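Local structure of extracellular solute-binding protein family 1 (Kribbella flavida, 5IXP) at residues 134-147 and 256-268. The protein probably binds a solute outside the cell and delivers it to an ABC transporter, as extracellular solute-binding proteins do. Numbering follows the deposited sequence. Where two conformers were deposited one is given.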
ATOM      1  N   ARG A 134      11.427 -21.117  -2.599  1.00 19.46           N
ATOM      2  CA  ARG A 134      10.696 -19.942  -3.071  1.00 18.39           C
ATOM      3  C   ARG A 134      10.674 -19.852  -4.597  1.00 22.05           C
ATOM      4  O   ARG A 134       9.733 -19.286  -5.165  1.00 21.59           O
ATOM      5  CB  ARG A 134      11.274 -18.656  -2.453  1.00 17.22           C
ATOM      6  CG  ARG A 134      12.645 -18.232  -2.953  1.00 18.01           C
ATOM      7  CD  ARG A 134      13.100 -16.918  -2.295  1.00 18.87           C
ATOM      8  NE  ARG A 134      13.334 -17.094  -0.861  1.00 22.45           N
ATOM      9  CZ  ARG A 134      14.496 -17.463  -0.326  1.00 23.22           C
ATOM     10  NH1 ARG A 134      14.600 -17.613   0.988  1.00 23.31           N
ATOM     11  NH2 ARG A 134      15.557 -17.678  -1.099  1.00 23.77           N
ATOM     12  N   ALA A 135      11.682 -20.408  -5.282  1.00 21.26           N
ATOM     13  CA  ALA A 135      11.647 -20.391  -6.742  1.00 20.14           C
ATOM     14  C   ALA A 135      10.568 -21.321  -7.281  1.00 22.53           C
ATOM     15  O   ALA A 135       9.930 -21.015  -8.295  1.00 27.02           O
ATOM     16  CB  ALA A 135      13.018 -20.759  -7.314  1.00 24.44           C
ATOM     17  N   GLU A 136      10.330 -22.441  -6.602  1.00 20.57           N
ATOM     18  CA  GLU A 136       9.249 -23.335  -7.006  1.00 21.81           C
ATOM     19  C   GLU A 136       7.886 -22.803  -6.577  1.00 23.08           C
ATOM     20  O   GLU A 136       6.903 -22.940  -7.318  1.00 24.66           O
ATOM     21  CB  GLU A 136       9.482 -24.723  -6.417  1.00 23.89           C
ATOM     22  CG  GLU A 136      10.748 -25.400  -6.927  1.00 27.78           C
ATOM     23  CD  GLU A 136      10.662 -25.740  -8.404  1.00 36.96           C
ATOM     24  OE1 GLU A 136       9.534 -25.877  -8.917  1.00 36.08           O
ATOM     25  OE2 GLU A 136      11.722 -25.880  -9.050  1.00 47.78           O
ATOM     26  N   VAL A 137       7.801 -22.220  -5.378  1.00 18.99           N
ATOM     27  CA  VAL A 137       6.532 -21.661  -4.908  1.00 16.61           C
ATOM     28  C   VAL A 137       6.061 -20.547  -5.835  1.00 18.83           C
ATOM     29  O   VAL A 137       4.864 -20.431  -6.133  1.00 18.84           O
ATOM     30  CB  VAL A 137       6.673 -21.176  -3.451  1.00 16.42           C
ATOM     31  CG1 VAL A 137       5.459 -20.334  -3.021  1.00 16.03           C
ATOM     32  CG2 VAL A 137       6.853 -22.375  -2.511  1.00 16.10           C
ATOM     33  N   ALA A 138       6.995 -19.723  -6.319  1.00 20.16           N
ATOM     34  CA  ALA A 138       6.639 -18.638  -7.231  1.00 22.38           C
ATOM     35  C   ALA A 138       5.872 -19.141  -8.450  1.00 25.16           C
ATOM     36  O   ALA A 138       5.008 -18.428  -8.976  1.00 24.41           O
ATOM     37  CB  ALA A 138       7.901 -17.881  -7.665  1.00 20.47           C
ATOM     38  N   LYS A 139       6.164 -20.361  -8.914  1.00 20.85           N
ATOM     39  CA  LYS A 139       5.474 -20.886 -10.088  1.00 24.32           C
ATOM     40  C   LYS A 139       4.031 -21.277  -9.804  1.00 24.48           C
ATOM     41  O   LYS A 139       3.261 -21.449 -10.749  1.00 25.47           O
ATOM     42  CB  LYS A 139       6.221 -22.095 -10.647  1.00 26.28           C
ATOM     43  CG  LYS A 139       7.670 -21.826 -11.009  1.00 27.49           C
ATOM     44  CD  LYS A 139       8.352 -23.120 -11.442  1.00 31.58           C
ATOM     45  CE  LYS A 139       9.834 -22.919 -11.660  1.00 33.99           C
ATOM     46  NZ  LYS A 139      10.504 -24.204 -12.011  1.00 36.94           N
ATOM     47  N   LEU A 140       3.645 -21.415  -8.535  1.00 22.53           N
ATOM     48  CA  LEU A 140       2.272 -21.776  -8.200  1.00 24.86           C
ATOM     49  C   LEU A 140       1.281 -20.636  -8.396  1.00 21.92           C
ATOM     50  O   LEU A 140       0.088 -20.902  -8.587  1.00 23.20           O
ATOM     51  CB  LEU A 140       2.179 -22.226  -6.745  1.00 25.77           C
ATOM     52  CG  LEU A 140       2.827 -23.519  -6.293  1.00 28.07           C
ATOM     53  CD1 LEU A 140       2.627 -23.646  -4.787  1.00 26.93           C
ATOM     54  CD2 LEU A 140       2.197 -24.681  -7.025  1.00 33.08           C
ATOM     55  N   PHE A 141       1.728 -19.386  -8.331  1.00 19.72           N
ATOM     56  CA  PHE A 141       0.796 -18.267  -8.170  1.00 21.52           C
ATOM     57  C   PHE A 141       0.825 -17.222  -9.278  1.00 23.14           C
ATOM     58  O   PHE A 141       0.818 -16.027  -8.961  1.00 24.43           O
ATOM     59  CB  PHE A 141       1.086 -17.509  -6.871  1.00 23.91           C
ATOM     60  CG  PHE A 141       1.163 -18.371  -5.661  1.00 20.42           C
ATOM     61  CD1 PHE A 141       0.308 -19.453  -5.506  1.00 19.98           C
ATOM     62  CD2 PHE A 141       2.096 -18.101  -4.668  1.00 19.31           C
ATOM     63  CE1 PHE A 141       0.384 -20.253  -4.382  1.00 22.68           C
ATOM     64  CE2 PHE A 141       2.169 -18.893  -3.539  1.00 18.87           C
ATOM     65  CZ  PHE A 141       1.313 -19.978  -3.400  1.00 19.79           C
ATOM     66  N   PRO A 142       0.832 -17.580 -10.564  1.00 20.49           N
ATOM     67  CA  PRO A 142       0.886 -16.514 -11.580  1.00 22.90           C
ATOM     68  C   PRO A 142      -0.365 -15.645 -11.594  1.00 22.82           C
ATOM     69  O   PRO A 142      -0.281 -14.453 -11.919  1.00 20.35           O
ATOM     70  CB  PRO A 142       1.068 -17.288 -12.893  1.00 22.20           C
ATOM     71  CG  PRO A 142       0.423 -18.593 -12.643  1.00 21.60           C
ATOM     72  CD  PRO A 142       0.749 -18.914 -11.190  1.00 20.99           C
ATOM     73  N   ASP A 143      -1.512 -16.198 -11.207  1.00 19.66           N
ATOM     74  CA  ASP A 143      -2.773 -15.477 -11.240  1.00 20.61           C
ATOM     75  C   ASP A 143      -3.621 -15.920 -10.055  1.00 18.65           C
ATOM     76  O   ASP A 143      -3.298 -16.888  -9.360  1.00 15.73           O
ATOM     77  CB  ASP A 143      -3.507 -15.703 -12.563  1.00 22.52           C
ATOM     78  CG  ASP A 143      -3.590 -17.161 -12.938  1.00 27.09           C
ATOM     79  OD1 ASP A 143      -4.016 -17.980 -12.111  1.00 25.26           O
ATOM     80  OD2 ASP A 143      -3.223 -17.498 -14.076  1.00 35.77           O
ATOM     81  N   TRP A 144      -4.727 -15.205  -9.834  1.00 15.39           N
ATOM     82  CA  TRP A 144      -5.526 -15.474  -8.643  1.00 16.69           C
ATOM     83  C   TRP A 144      -6.214 -16.829  -8.729  1.00 16.84           C
ATOM     84  O   TRP A 144      -6.353 -17.528  -7.719  1.00 16.94           O
ATOM     85  CB  TRP A 144      -6.533 -14.341  -8.418  1.00 17.53           C
ATOM     86  CG  TRP A 144      -5.820 -13.093  -8.001  1.00 18.13           C
ATOM     87  CD1 TRP A 144      -5.553 -11.989  -8.772  1.00 17.62           C
ATOM     88  CD2 TRP A 144      -5.216 -12.851  -6.729  1.00 17.54           C
ATOM     89  NE1 TRP A 144      -4.836 -11.069  -8.042  1.00 15.82           N
ATOM     90  CE2 TRP A 144      -4.611 -11.576  -6.787  1.00 15.91           C
ATOM     91  CE3 TRP A 144      -5.125 -13.592  -5.542  1.00 16.36           C
ATOM     92  CZ2 TRP A 144      -3.931 -11.018  -5.694  1.00 15.36           C
ATOM     93  CZ3 TRP A 144      -4.449 -13.047  -4.463  1.00 16.07           C
ATOM     94  CH2 TRP A 144      -3.864 -11.769  -4.541  1.00 15.49           C
ATOM     95  N   THR A 145      -6.632 -17.231  -9.926  1.00 18.40           N
ATOM     96  CA  THR A 145      -7.235 -18.553 -10.076  1.00 19.42           C
ATOM     97  C   THR A 145      -6.270 -19.643  -9.613  1.00 17.78           C
ATOM     98  O   THR A 145      -6.648 -20.550  -8.864  1.00 18.55           O
ATOM     99  CB  THR A 145      -7.659 -18.763 -11.527  1.00 24.41           C
ATOM    100  OG1 THR A 145      -8.662 -17.797 -11.865  1.00 26.16           O
ATOM    101  CG2 THR A 145      -8.238 -20.157 -11.717  1.00 23.47           C
ATOM    102  N   SER A 146      -5.001 -19.541 -10.019  1.00 18.48           N
ATOM    103  CA  SER A 146      -3.995 -20.506  -9.575  1.00 17.36           C
ATOM    104  C   SER A 146      -3.733 -20.399  -8.075  1.00 17.91           C
ATOM    105  O   SER A 146      -3.498 -21.412  -7.405  1.00 18.31           O
ATOM    106  CB  SER A 146      -2.698 -20.301 -10.356  1.00 19.01           C
ATOM    107  OG  SER A 146      -2.911 -20.487 -11.744  1.00 22.70           O
ATOM    108  N   TYR A 147      -3.743 -19.176  -7.538  1.00 16.08           N
ATOM    109  CA  TYR A 147      -3.576 -18.993  -6.097  1.00 15.99           C
ATOM    110  C   TYR A 147      -4.671 -19.721  -5.314  1.00 16.24           C
ATOM    111  O   TYR A 147      -4.388 -20.448  -4.352  1.00 15.86           O
ATOM    112  CB  TYR A 147      -3.565 -17.494  -5.783  1.00 12.77           C
ATOM    113  CG  TYR A 147      -3.507 -17.133  -4.319  1.00 11.87           C
ATOM    114  CD1 TYR A 147      -2.299 -17.165  -3.618  1.00 14.10           C
ATOM    115  CD2 TYR A 147      -4.652 -16.737  -3.646  1.00 13.83           C
ATOM    116  CE1 TYR A 147      -2.241 -16.808  -2.266  1.00 15.24           C
ATOM    117  CE2 TYR A 147      -4.611 -16.380  -2.307  1.00 14.38           C
ATOM    118  CZ  TYR A 147      -3.408 -16.419  -1.625  1.00 14.53           C
ATOM    119  OH  TYR A 147      -3.388 -16.060  -0.309  1.00 14.75           O
ATOM    120  N   LYS A 256       9.855 -20.750   9.954  1.00 21.68           N
ATOM    121  CA  LYS A 256       8.593 -21.145   9.343  1.00 21.32           C
ATOM    122  C   LYS A 256       8.150 -20.272   8.178  1.00 22.81           C
ATOM    123  O   LYS A 256       7.254 -20.688   7.436  1.00 20.66           O
ATOM    124  CB  LYS A 256       7.476 -21.165  10.394  1.00 18.39           C
ATOM    125  CG  LYS A 256       7.654 -22.245  11.443  1.00 21.77           C
ATOM    126  CD  LYS A 256       6.530 -22.236  12.463  1.00 26.13           C
ATOM    127  CE  LYS A 256       6.753 -23.309  13.521  1.00 28.37           C
ATOM    128  NZ  LYS A 256       5.834 -23.111  14.676  1.00 31.75           N
ATOM    129  N   TRP A 257       8.741 -19.090   7.987  1.00 19.70           N
ATOM    130  CA  TRP A 257       8.280 -18.158   6.967  1.00 17.09           C
ATOM    131  C   TRP A 257       9.300 -17.999   5.844  1.00 17.88           C
ATOM    132  O   TRP A 257      10.515 -18.094   6.054  1.00 19.05           O
ATOM    133  CB  TRP A 257       7.977 -16.780   7.569  1.00 18.88           C
ATOM    134  CG  TRP A 257       6.654 -16.667   8.275  1.00 19.25           C
ATOM    135  CD1 TRP A 257       6.434 -16.719   9.624  1.00 20.96           C
ATOM    136  CD2 TRP A 257       5.374 -16.459   7.666  1.00 20.11           C
ATOM    137  NE1 TRP A 257       5.086 -16.560   9.890  1.00 21.43           N
ATOM    138  CE2 TRP A 257       4.418 -16.397   8.705  1.00 19.46           C
ATOM    139  CE3 TRP A 257       4.941 -16.322   6.338  1.00 19.30           C
ATOM    140  CZ2 TRP A 257       3.060 -16.207   8.459  1.00 17.49           C
ATOM    141  CZ3 TRP A 257       3.598 -16.135   6.096  1.00 18.60           C
ATOM    142  CH2 TRP A 257       2.669 -16.076   7.154  1.00 21.32           C
ATOM    143  N   ASP A 258       8.782 -17.763   4.640  1.00 15.27           N
ATOM    144  CA  ASP A 258       9.591 -17.429   3.477  1.00 13.86           C
ATOM    145  C   ASP A 258       8.792 -16.448   2.632  1.00 13.99           C
ATOM    146  O   ASP A 258       7.625 -16.157   2.915  1.00 16.75           O
ATOM    147  CB  ASP A 258       9.972 -18.676   2.666  1.00 16.86           C
ATOM    148  CG  ASP A 258      11.341 -18.553   1.994  1.00 20.73           C
ATOM    149  OD1 ASP A 258      11.742 -17.422   1.613  1.00 18.95           O
ATOM    150  OD2 ASP A 258      12.018 -19.599   1.855  1.00 20.66           O
ATOM    151  N   VAL A 259       9.418 -15.929   1.586  0.59 14.58           N
ATOM    152  CA  VAL A 259       8.711 -15.039   0.679  0.59 15.35           C
ATOM    153  C   VAL A 259       9.076 -15.412  -0.746  0.59 15.73           C
ATOM    154  O   VAL A 259      10.242 -15.676  -1.059  0.59 17.92           O
ATOM    155  CB  VAL A 259       9.002 -13.552   0.981  0.59 16.68           C
ATOM    156  CG1 VAL A 259      10.475 -13.269   0.901  0.59 15.43           C
ATOM    157  CG2 VAL A 259       8.224 -12.654   0.036  0.59 19.13           C
ATOM    158  N   ALA A 260       8.057 -15.474  -1.594  1.00 15.80           N
ATOM    159  CA  ALA A 260       8.174 -15.868  -2.989  1.00 15.32           C
ATOM    160  C   ALA A 260       8.124 -14.634  -3.884  1.00 16.83           C
ATOM    161  O   ALA A 260       7.316 -13.728  -3.663  1.00 17.42           O
ATOM    162  CB  ALA A 260       7.060 -16.845  -3.373  1.00 18.46           C
ATOM    163  N   ASP A 261       8.988 -14.610  -4.902  1.00 16.22           N
ATOM    164  CA  ASP A 261       9.112 -13.470  -5.807  1.00 13.59           C
ATOM    165  C   ASP A 261       8.025 -13.560  -6.877  1.00 16.54           C
ATOM    166  O   ASP A 261       8.269 -13.896  -8.038  1.00 16.25           O
ATOM    167  CB  ASP A 261      10.504 -13.454  -6.426  1.00 14.03           C
ATOM    168  CG  ASP A 261      10.770 -12.212  -7.273  1.00 18.86           C
ATOM    169  OD1 ASP A 261       9.881 -11.344  -7.413  1.00 19.73           O
ATOM    170  OD2 ASP A 261      11.884 -12.113  -7.817  1.00 23.46           O
ATOM    171  N   VAL A 262       6.796 -13.248  -6.459  1.00 14.65           N
ATOM    172  CA  VAL A 262       5.624 -13.425  -7.311  1.00 14.98           C
ATOM    173  C   VAL A 262       4.502 -12.603  -6.711  1.00 16.18           C
ATOM    174  O   VAL A 262       4.486 -12.339  -5.504  1.00 16.64           O
ATOM    175  CB  VAL A 262       5.224 -14.922  -7.425  1.00 17.95           C
ATOM    176  CG1 VAL A 262       4.676 -15.427  -6.092  1.00 17.45           C
ATOM    177  CG2 VAL A 262       4.185 -15.141  -8.526  1.00 17.44           C
ATOM    178  N   PHE A 263       3.561 -12.189  -7.560  1.00 14.37           N
ATOM    179  CA  PHE A 263       2.317 -11.661  -7.043  1.00 14.65           C
ATOM    180  C   PHE A 263       1.247 -12.062  -8.052  1.00 14.74           C
ATOM    181  O   PHE A 263       1.422 -11.808  -9.255  1.00 19.14           O
ATOM    182  CB  PHE A 263       2.314 -10.143  -6.836  1.00 12.97           C
ATOM    183  CG  PHE A 263       1.200  -9.676  -5.951  1.00 14.91           C
ATOM    184  CD1 PHE A 263       1.240  -9.932  -4.583  1.00 15.75           C
ATOM    185  CD2 PHE A 263       0.107  -9.006  -6.473  1.00 13.40           C
ATOM    186  CE1 PHE A 263       0.216  -9.519  -3.749  1.00 16.39           C
ATOM    187  CE2 PHE A 263      -0.932  -8.587  -5.639  1.00 14.76           C
ATOM    188  CZ  PHE A 263      -0.871  -8.846  -4.278  1.00 15.76           C
ATOM    189  N   PRO A 264       0.164 -12.696  -7.614  1.00 12.98           N
ATOM    190  CA  PRO A 264      -0.865 -13.130  -8.565  1.00 16.17           C
ATOM    191  C   PRO A 264      -1.394 -11.943  -9.355  1.00 20.03           C
ATOM    192  O   PRO A 264      -1.708 -10.893  -8.790  1.00 22.92           O
ATOM    193  CB  PRO A 264      -1.944 -13.750  -7.666  1.00 15.05           C
ATOM    194  CG  PRO A 264      -1.231 -14.101  -6.390  1.00 16.12           C
ATOM    195  CD  PRO A 264      -0.199 -13.007  -6.223  1.00 12.80           C
ATOM    196  N   GLY A 265      -1.470 -12.112 -10.677  1.00 20.00           N
ATOM    197  CA  GLY A 265      -1.900 -11.048 -11.557  1.00 18.77           C
ATOM    198  C   GLY A 265      -0.792 -10.144 -12.041  1.00 23.62           C
ATOM    199  O   GLY A 265      -1.052  -9.264 -12.866  1.00 28.38           O
ATOM    200  N   GLY A 266       0.433 -10.333 -11.563  1.00 23.52           N
ATOM    201  CA  GLY A 266       1.553  -9.548 -12.039  1.00 26.39           C
ATOM    202  C   GLY A 266       2.272  -8.801 -10.934  1.00 23.05           C
ATOM    203  O   GLY A 266       3.412  -9.135 -10.594  1.00 23.13           O
ATOM    204  N   GLY A 267       1.618  -7.790 -10.368  1.00 21.15           N
ATOM    205  CA  GLY A 267       2.220  -7.020  -9.298  1.00 19.69           C
ATOM    206  C   GLY A 267       1.155  -6.322  -8.486  1.00 17.61           C
ATOM    207  O   GLY A 267       0.007  -6.184  -8.919  1.00 22.36           O
ATOM    208  N   GLY A 268       1.547  -5.888  -7.298  1.00 15.93           N
ATOM    209  CA  GLY A 268       0.639  -5.168  -6.422  1.00 15.82           C
ATOM    210  C   GLY A 268       1.398  -4.221  -5.519  1.00 15.86           C
ATOM    211  O   GLY A 268       2.564  -4.452  -5.184  1.00 14.73           O
TER
HETATM  212  O   HOH W   1      10.708 -16.740  -5.516  1.00 19.29           O
HETATM  213  O   HOH W   2      13.176 -20.642  -0.418  1.00 21.40           O
HETATM  214  O   HOH W   3       2.310 -13.230 -12.127  1.00 25.77           O
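Pro-264 lies over one face of the Trp-144 indole, its CB 3.6 Å from the centroid of the six-membered ring in a CH-pi contact, while the edge of that ring points at the face of Phe-263 in an offset edge-to-face pair with planes at 89°. In this periplasmic-binding-protein fold the contact packs helix 134-138 and the N-terminal turn of helix 144-157 against strand 257-260, which pairs with strand 108-121, and the type II turn after it. Tyr-147 CE2 meets the indole edge in plane. The Phe-141 ring has Tyr-147 CD1 on one face, Val-137 O on the other, and Val-262 CG1 at its edge. Trp-144 NE1 and Pro-264 O both bond to Gln-177. With an alanine in place of Trp-144, Pro-264 and Phe-263 would probably lose their aromatic partner and Gln-177 OE1 a donor. Gly-265 N donates to Pro-142 O at 2.9 Å, and Asp-143 caps the helix through Ser-146 N. Between the two ends, Val-262 CB rests 4.0 Å from Ala-138 CB. At the far end the Arg-134 chain bends at chi3 (67°), bringing its guanidinium side-on to Asp-258, the two planes 70° apart, with water 2 over one face. Arg-122 is a second cationic partner, at Asp-258 OD2; OD1 takes three N-H groups, Arg-134 NE at 3.0 Å, Arg-134 NH1 and Val-259 N.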